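Local coordinates for protein Ufm1-specific protease (Caenorhabditis elegans, PDB 5EJJ) that works as a thiol protease that cuts the peptide bond at the C-terminal glycine of the ubiquitin-like modifier UFM1, and helps odorant receptors reach olfactory cilia, at residues A291-P296 with S338-L343; S331-R336 with N411-K416; F160-L165 with A204-T209. One frame throughout, in Å; residues are numbered along the deposited sequence.

From the N terminus, contact 3 comes first. It closes the loop between residues 165 and 204 by pairing strands 163-166 and 199-205 in the five-stranded sheet. Contact 1 opens next, where the end of strand 289-293 meets the loop 338-343. Contact 2 begins at 331-336, before contact 1 has closed, and ends at 411-416, so the two cross. They also touch: Tyr-293 OH probably bonds to Leu-335 O, and Gln-339 NE2 probably bonds to Pro-333 O. Contact 1 stays within the UfSP2-related region. Contact 2 ties the same 331-343 loop to the turn after helix 396-409 of the peptidase. Contact 3 lies apart, its centre about 27 Å from that of contact 1.

Contact 1. Residues A291-P296 with S338-L343; sequences ATYLPP and SQALAL
Thr-292 O is approached by two groups of the 338-343 loop. Leu-341 N donates a hydrogen bond of 2.8 Å to Thr-292 O, coming nearly along the C=O axis. Ala-340 CA adds a C-H...O contact to the same oxygen. On the same edge, Thr-292 N donates its N-H to a water, and that water donates to Leu-341 O. A second water joins Leu-294 N to Gln-339 O, and it sits at the edge of the Tyr-293 ring, in its plane.

This pattern follows from the strand pairing. Ala-291 and Tyr-293 bond through their backbones to Leu-304 and Leu-302 of the antiparallel strand 302-306. The backbone N-H and C=O of Thr-292 face the other edge, where the 338-343 loop meets them directly and through a water.

The side chains close in around these bonds. Leu-341 CG lies beside its backbone N (chi1 -46°), which brings CD1 4.0 Å from Leu-294 CB and CG 3.6 Å from Thr-292 O. Tyr-293 runs alongside the backbone of Ala-340, with CE2 3.7 Å from Ala-340 N and 4.0 Å from Ala-340 CB. Further back, Ala-291 CB meets Ala-340 CB at 3.9 Å. The methyl CG2 of Thr-292 touches Leu-343 CD1 at 4.2 Å, and both side chains also touch Val-244 of strand 235-247. Thr-292 OG1 is hydrogen-bonded to Glu-242, whose carboxylate also takes a weak bond from Leu-343 N.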
# COMPACT_ATOMS: atom_id res chain seq x y z
N ALA A 291 -2.47 -11.67 -2.37
CA ALA A 291 -2.52 -10.22 -2.23
C ALA A 291 -1.14 -9.58 -2.28
O ALA A 291 -0.13 -10.21 -1.92
CB ALA A 291 -3.23 -9.84 -0.92
N THR A 292 -1.10 -8.33 -2.72
CA THR A 292 0.09 -7.50 -2.66
C THR A 292 -0.29 -6.17 -2.00
O THR A 292 -1.36 -5.62 -2.27
CB THR A 292 0.66 -7.22 -4.06
OG1 THR A 292 0.79 -8.46 -4.77
CG2 THR A 292 2.01 -6.60 -3.96
N TYR A 293 0.56 -5.67 -1.11
CA TYR A 293 0.31 -4.45 -0.40
C TYR A 293 1.53 -3.56 -0.46
O TYR A 293 2.63 -4.01 -0.75
CB TYR A 293 0.05 -4.73 1.07
CG TYR A 293 -1.08 -5.65 1.32
CD1 TYR A 293 -0.89 -7.02 1.41
CD2 TYR A 293 -2.36 -5.17 1.48
CE1 TYR A 293 -1.94 -7.88 1.64
CE2 TYR A 293 -3.42 -6.00 1.72
CZ TYR A 293 -3.21 -7.35 1.79
OH TYR A 293 -4.29 -8.17 2.01
N LEU A 294 1.31 -2.28 -0.17
CA LEU A 294 2.39 -1.34 0.09
C LEU A 294 2.05 -0.71 1.41
O LEU A 294 1.36 0.30 1.45
CB LEU A 294 2.42 -0.25 -0.98
CG LEU A 294 3.46 0.84 -0.76
CD1 LEU A 294 4.79 0.19 -0.55
CD2 LEU A 294 3.52 1.74 -1.97
N PRO A 295 2.49 -1.32 2.51
CA PRO A 295 2.17 -0.79 3.83
C PRO A 295 2.62 0.65 3.96
O PRO A 295 3.48 1.08 3.20
CB PRO A 295 2.99 -1.68 4.76
CG PRO A 295 3.00 -2.99 4.06
CD PRO A 295 3.17 -2.62 2.60
N PRO A 296 2.01 1.39 4.90
CA PRO A 296 2.39 2.79 5.13
C PRO A 296 3.87 2.88 5.47
O PRO A 296 4.34 2.17 6.37
CB PRO A 296 1.53 3.19 6.33
CG PRO A 296 1.18 1.91 7.00
CD PRO A 296 0.97 0.96 5.85
N SER A 338 -9.50 -5.50 0.80
CA SER A 338 -9.91 -4.25 0.18
C SER A 338 -8.74 -3.29 -0.09
O SER A 338 -8.83 -2.39 -0.93
CB SER A 338 -10.93 -3.59 1.11
OG SER A 338 -10.74 -2.18 1.17
N GLN A 339 -7.64 -3.51 0.63
CA GLN A 339 -6.48 -2.63 0.57
C GLN A 339 -5.38 -3.12 -0.38
O GLN A 339 -4.42 -2.37 -0.67
CB GLN A 339 -5.89 -2.48 1.96
CG GLN A 339 -6.84 -1.99 2.97
CD GLN A 339 -6.15 -1.60 4.25
OE1 GLN A 339 -6.22 -2.33 5.24
NE2 GLN A 339 -5.48 -0.44 4.25
N ALA A 340 -5.50 -4.36 -0.83
CA ALA A 340 -4.51 -4.97 -1.71
C ALA A 340 -4.43 -4.21 -3.03
O ALA A 340 -5.45 -3.81 -3.59
CB ALA A 340 -4.86 -6.40 -1.96
N LEU A 341 -3.23 -3.97 -3.52
CA LEU A 341 -3.10 -3.32 -4.80
C LEU A 341 -3.67 -4.27 -5.83
O LEU A 341 -3.63 -5.49 -5.66
CB LEU A 341 -1.64 -2.99 -5.10
CG LEU A 341 -1.01 -2.37 -3.86
CD1 LEU A 341 0.47 -2.02 -4.05
CD2 LEU A 341 -1.81 -1.16 -3.41
N ALA A 342 -4.23 -3.73 -6.88
CA ALA A 342 -4.72 -4.61 -7.92
C ALA A 342 -3.78 -4.42 -9.10
O ALA A 342 -3.96 -3.51 -9.94
CB ALA A 342 -6.15 -4.26 -8.27
N LEU A 343 -2.73 -5.23 -9.14
CA LEU A 343 -1.69 -4.99 -10.11
C LEU A 343 -1.99 -5.83 -11.34
O LEU A 343 -1.69 -5.43 -12.48
CB LEU A 343 -0.31 -5.31 -9.53
CG LEU A 343 0.10 -4.60 -8.23
CD1 LEU A 343 1.48 -5.03 -7.82
CD2 LEU A 343 0.06 -3.09 -8.31
O HOH W 1 -2.92 -7.64 -4.68
O HOH W 2 -1.41 -1.75 0.41

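Contact 2. Residues S331-R336 with N411-K416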
# COMPACT_ATOMS: atom_id res chain seq x y z
N SER A 331 -3.04 1.23 15.05
CA SER A 331 -4.10 2.21 15.06
C SER A 331 -5.12 2.08 13.92
O SER A 331 -6.15 2.76 13.94
CB SER A 331 -3.49 3.61 15.01
OG SER A 331 -2.99 3.88 13.70
N LYS A 332 -4.84 1.23 12.93
CA LYS A 332 -5.66 1.20 11.70
C LYS A 332 -5.42 -0.05 10.84
O LYS A 332 -4.42 -0.75 11.03
CB LYS A 332 -5.45 2.47 10.87
CG LYS A 332 -4.00 2.75 10.47
CD LYS A 332 -3.84 4.10 9.77
CE LYS A 332 -2.44 4.22 9.16
NZ LYS A 332 -2.26 5.42 8.29
N PRO A 333 -6.33 -0.33 9.88
CA PRO A 333 -6.09 -1.49 9.02
C PRO A 333 -5.00 -1.26 7.97
O PRO A 333 -4.82 -0.15 7.45
CB PRO A 333 -7.46 -1.70 8.33
CG PRO A 333 -8.10 -0.39 8.33
CD PRO A 333 -7.63 0.30 9.60
N VAL A 334 -4.28 -2.33 7.66
CA VAL A 334 -3.25 -2.32 6.64
C VAL A 334 -3.43 -3.46 5.64
O VAL A 334 -3.16 -3.29 4.46
CB VAL A 334 -1.83 -2.38 7.26
CG1 VAL A 334 -0.78 -2.29 6.19
CG2 VAL A 334 -1.66 -1.25 8.25
N LEU A 335 -3.93 -4.62 6.09
CA LEU A 335 -3.90 -5.84 5.27
C LEU A 335 -5.27 -6.39 4.92
O LEU A 335 -5.44 -7.61 4.78
CB LEU A 335 -3.12 -6.94 6.00
CG LEU A 335 -1.69 -6.59 6.39
CD1 LEU A 335 -1.12 -7.69 7.24
CD2 LEU A 335 -0.84 -6.39 5.15
N ARG A 336 -6.27 -5.53 4.79
CA ARG A 336 -7.58 -6.01 4.39
C ARG A 336 -7.57 -6.25 2.90
O ARG A 336 -6.94 -5.51 2.15
CB ARG A 336 -8.65 -5.00 4.74
CG ARG A 336 -8.61 -4.58 6.18
CD ARG A 336 -8.99 -5.72 7.08
NE ARG A 336 -10.34 -6.19 6.78
CZ ARG A 336 -11.44 -5.68 7.32
NH1 ARG A 336 -11.36 -4.68 8.21
NH2 ARG A 336 -12.63 -6.17 6.97
N ASN A 411 -8.91 2.06 2.24
CA ASN A 411 -8.23 2.18 3.52
C ASN A 411 -8.63 1.10 4.51
O ASN A 411 -8.16 1.10 5.66
CB ASN A 411 -8.40 3.57 4.10
CG ASN A 411 -7.46 4.58 3.43
OD1 ASN A 411 -6.41 4.93 3.99
ND2 ASN A 411 -7.82 5.02 2.22
N GLY A 412 -9.48 0.18 4.03
CA GLY A 412 -9.79 -1.05 4.74
C GLY A 412 -10.92 -0.95 5.75
O GLY A 412 -10.96 -1.68 6.74
N TYR A 413 -11.85 -0.03 5.48
CA TYR A 413 -12.89 0.28 6.46
C TYR A 413 -14.23 -0.33 6.05
O TYR A 413 -15.05 -0.66 6.91
CB TYR A 413 -12.96 1.78 6.71
CG TYR A 413 -11.84 2.28 7.61
CD1 TYR A 413 -10.88 3.18 7.14
CD2 TYR A 413 -11.74 1.86 8.93
CE1 TYR A 413 -9.87 3.65 7.96
CE2 TYR A 413 -10.73 2.32 9.76
CZ TYR A 413 -9.79 3.22 9.27
OH TYR A 413 -8.77 3.69 10.09
N THR A 414 -14.43 -0.49 4.74
CA THR A 414 -15.52 -1.31 4.23
C THR A 414 -15.13 -1.97 2.92
O THR A 414 -14.16 -1.58 2.29
CB THR A 414 -16.78 -0.49 3.90
OG1 THR A 414 -16.40 0.66 3.14
CG2 THR A 414 -17.51 -0.08 5.18
N ASP A 415 -15.93 -2.95 2.52
CA ASP A 415 -15.74 -3.65 1.26
C ASP A 415 -16.91 -3.36 0.32
O ASP A 415 -16.88 -3.72 -0.86
CB ASP A 415 -15.64 -5.16 1.52
CG ASP A 415 -16.35 -5.57 2.81
OD1 ASP A 415 -17.21 -4.79 3.30
OD2 ASP A 415 -16.04 -6.68 3.33
N LYS A 416 -17.94 -2.69 0.87
CA LYS A 416 -19.11 -2.26 0.10
C LYS A 416 -18.68 -1.24 -0.94
O LYS A 416 -17.93 -0.32 -0.64
CB LYS A 416 -20.18 -1.64 1.00
CG LYS A 416 -20.32 -2.23 2.40
CD LYS A 416 -21.54 -1.63 3.11
CE LYS A 416 -21.67 -2.04 4.58
NZ LYS A 416 -22.55 -3.23 4.78
O HOH W 3 -5.20 5.91 6.66
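Pro-333 sits over one face of the Tyr-413 ring, and this pair is the close-packed part of the contact. Pro-333 CG lies 4.2 Å from the centroid of the Tyr-413 ring and 15° off its normal, a CH-pi contact. It is offset toward the rim, and Pro-333 CD approaches Tyr-413 CZ to 3.6 Å. The two side chains cross at about a right angle. Tyr-413 CG stands beside the backbone N (chi1 -77°), and this swings the ring back to the proline although CB points away from it. The hydroxyl end continues past the proline, and Lys-332 CB lies 3.6 Å from Tyr-413 OH. An alanine in place of Tyr-413 would take the ring away, and Pro-333 would probably lose the surface it rests on and be left with a gap beneath CG and CD.

The two flanks are looser and more polar. On one, Arg-336 bends at chi2 and chi3, so NH1 comes 3.4 Å from Gly-412 O, but the angle is too poor for a hydrogen bond. Its NH2 stays 5.0 Å from Asp-415 OD2, an attraction at most and not a salt bridge. On the other, a water joins Lys-332 NZ and Asn-411 OD1, bonding the asparagine oxygen at 3.1 Å and the amine only weakly. NZ is also bonded to Asn-376, and Asn-411 ND2 to Trp-407 O.

Gly-412 has a positive phi (87°), which favours glycine, and presents no side chain to Pro-333 and Arg-336. It is the C-prime residue of a Schellman motif, with Tyr-413 N bonded to Phe-408 O and Gly-412 N to Ile-409 O. The motif ends helix 396-409, whose first residue is Cys-396, the probable nucleophile, as in clan CA cysteine peptidases.

Contact 3. Residues F160-L165 with A204-T209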
# COMPACT_ATOMS: atom_id res chain seq x y z
N PHE A 160 12.43 -22.89 -12.80
CA PHE A 160 13.46 -22.44 -13.76
C PHE A 160 13.06 -22.71 -15.23
O PHE A 160 13.77 -22.31 -16.15
CB PHE A 160 14.85 -23.02 -13.42
CG PHE A 160 15.08 -24.43 -13.92
CD1 PHE A 160 14.66 -25.52 -13.18
CD2 PHE A 160 15.76 -24.66 -15.13
CE1 PHE A 160 14.88 -26.84 -13.64
CE2 PHE A 160 15.99 -25.97 -15.60
CZ PHE A 160 15.54 -27.06 -14.86
N ARG A 161 11.92 -23.35 -15.43
CA ARG A 161 11.50 -23.71 -16.77
C ARG A 161 10.27 -22.88 -17.24
O ARG A 161 9.80 -23.04 -18.38
CB ARG A 161 11.24 -25.22 -16.83
CG ARG A 161 11.15 -25.85 -18.25
CD ARG A 161 12.48 -25.81 -19.08
NE ARG A 161 12.44 -26.72 -20.24
CZ ARG A 161 11.90 -26.42 -21.42
NH1 ARG A 161 11.34 -25.23 -21.64
NH2 ARG A 161 11.90 -27.33 -22.40
N PHE A 162 9.76 -21.99 -16.40
CA PHE A 162 8.64 -21.15 -16.81
C PHE A 162 9.12 -20.05 -17.76
O PHE A 162 10.29 -19.67 -17.76
CB PHE A 162 7.97 -20.50 -15.62
CG PHE A 162 7.39 -21.45 -14.64
CD1 PHE A 162 7.21 -22.78 -14.95
CD2 PHE A 162 7.01 -21.00 -13.38
CE1 PHE A 162 6.66 -23.65 -14.02
CE2 PHE A 162 6.46 -21.87 -12.45
CZ PHE A 162 6.29 -23.18 -12.77
N THR A 163 8.19 -19.51 -18.53
CA THR A 163 8.46 -18.45 -19.48
C THR A 163 7.39 -17.39 -19.31
O THR A 163 6.21 -17.70 -19.11
CB THR A 163 8.39 -19.01 -20.91
OG1 THR A 163 9.48 -19.90 -21.10
CG2 THR A 163 8.44 -17.89 -21.96
N TYR A 164 7.79 -16.13 -19.34
CA TYR A 164 6.82 -15.06 -19.16
C TYR A 164 6.81 -14.21 -20.41
O TYR A 164 7.87 -13.85 -20.94
CB TYR A 164 7.13 -14.22 -17.91
CG TYR A 164 7.30 -15.02 -16.63
CD1 TYR A 164 8.53 -15.58 -16.30
CD2 TYR A 164 6.22 -15.22 -15.76
CE1 TYR A 164 8.69 -16.31 -15.16
CE2 TYR A 164 6.37 -15.96 -14.61
CZ TYR A 164 7.61 -16.50 -14.32
OH TYR A 164 7.78 -17.22 -13.17
N LEU A 165 5.62 -13.88 -20.87
CA LEU A 165 5.47 -13.29 -22.17
C LEU A 165 4.50 -12.13 -22.16
O LEU A 165 3.39 -12.25 -21.63
CB LEU A 165 4.97 -14.37 -23.11
CG LEU A 165 5.11 -14.02 -24.58
CD1 LEU A 165 6.56 -14.31 -25.04
CD2 LEU A 165 4.02 -14.75 -25.39
N ALA A 204 2.16 -16.23 -17.88
CA ALA A 204 3.14 -17.24 -17.46
C ALA A 204 2.83 -18.57 -18.13
O ALA A 204 1.67 -19.01 -18.19
CB ALA A 204 3.19 -17.38 -15.95
N MET A 205 3.88 -19.20 -18.65
CA MET A 205 3.71 -20.34 -19.51
C MET A 205 4.70 -21.43 -19.20
O MET A 205 5.69 -21.21 -18.51
CB MET A 205 3.86 -19.90 -20.95
CG MET A 205 2.74 -19.00 -21.34
SD MET A 205 2.88 -18.37 -22.99
CE MET A 205 4.64 -18.05 -23.09
N GLN A 206 4.46 -22.61 -19.72
CA GLN A 206 5.31 -23.74 -19.47
C GLN A 206 5.36 -24.62 -20.73
O GLN A 206 4.42 -24.59 -21.55
CB GLN A 206 4.70 -24.50 -18.33
CG GLN A 206 5.49 -25.60 -17.77
CD GLN A 206 4.70 -26.34 -16.74
OE1 GLN A 206 3.46 -26.25 -16.71
NE2 GLN A 206 5.40 -27.06 -15.87
N SER A 207 6.44 -25.38 -20.87
CA SER A 207 6.57 -26.36 -21.96
C SER A 207 5.41 -27.38 -21.94
O SER A 207 5.00 -27.82 -20.86
CB SER A 207 7.93 -27.07 -21.85
OG SER A 207 8.07 -28.12 -22.79
N LEU A 208 4.88 -27.73 -23.11
CA LEU A 208 3.81 -28.73 -23.20
C LEU A 208 4.35 -30.15 -23.01
O LEU A 208 3.60 -31.09 -22.81
CB LEU A 208 3.04 -28.64 -24.52
CG LEU A 208 1.95 -27.57 -24.63
CD1 LEU A 208 1.20 -27.71 -25.92
CD2 LEU A 208 0.98 -27.70 -23.51
N THR A 209 5.66 -30.30 -23.07
CA THR A 209 6.26 -31.55 -22.65
C THR A 209 6.57 -31.49 -21.14
O THR A 209 7.70 -31.69 -20.71
CB THR A 209 7.48 -31.92 -23.52
OG1 THR A 209 8.44 -30.85 -23.51
CG2 THR A 209 7.01 -32.13 -24.96
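Met-205 CG stands beside its backbone N (chi1 -66°), and the chain runs straight at chi2 and bends only at chi3 (-40°). CE is thereby carried across to Leu-165 CB at 3.7 Å and to Thr-163 CG2 at 4.0 Å. The backbones are neighbouring antiparallel strands, 163-166 and 199-205, in a mixed five-stranded sheet. Thr-163 and Met-205 form a hydrogen-bonded pair: Thr-163 N donates to Met-205 O at 3.0 Å, and Met-205 N to Thr-163 O at 2.8 Å. Tyr-164 and Ala-204 form the adjoining non-hydrogen-bonded pair.

On the face opposite Met-205, Ala-204 CB lies 3.7 Å from Tyr-164 CD2. Tyr-164 also touches Ser-260 of helix 253-280. Phe-162 and Gln-206 run side by side, ring and amide planes 84° apart, with the amide nitrogen NE2 at the ring's edge. Tyr-164 OH lies in plane at another part of the Phe-162 ring edge, and Phe-264 packs edge-to-face with Phe-162.

Further along, the Arg-161 guanidinium lays a face on Ser-207, its NH1 3.9 Å from Ser-207 CB. Ser-207 OG accepts from Thr-209 N at 3.3 Å, an ST turn, and from Thr-209 OG1 at 2.8 Å.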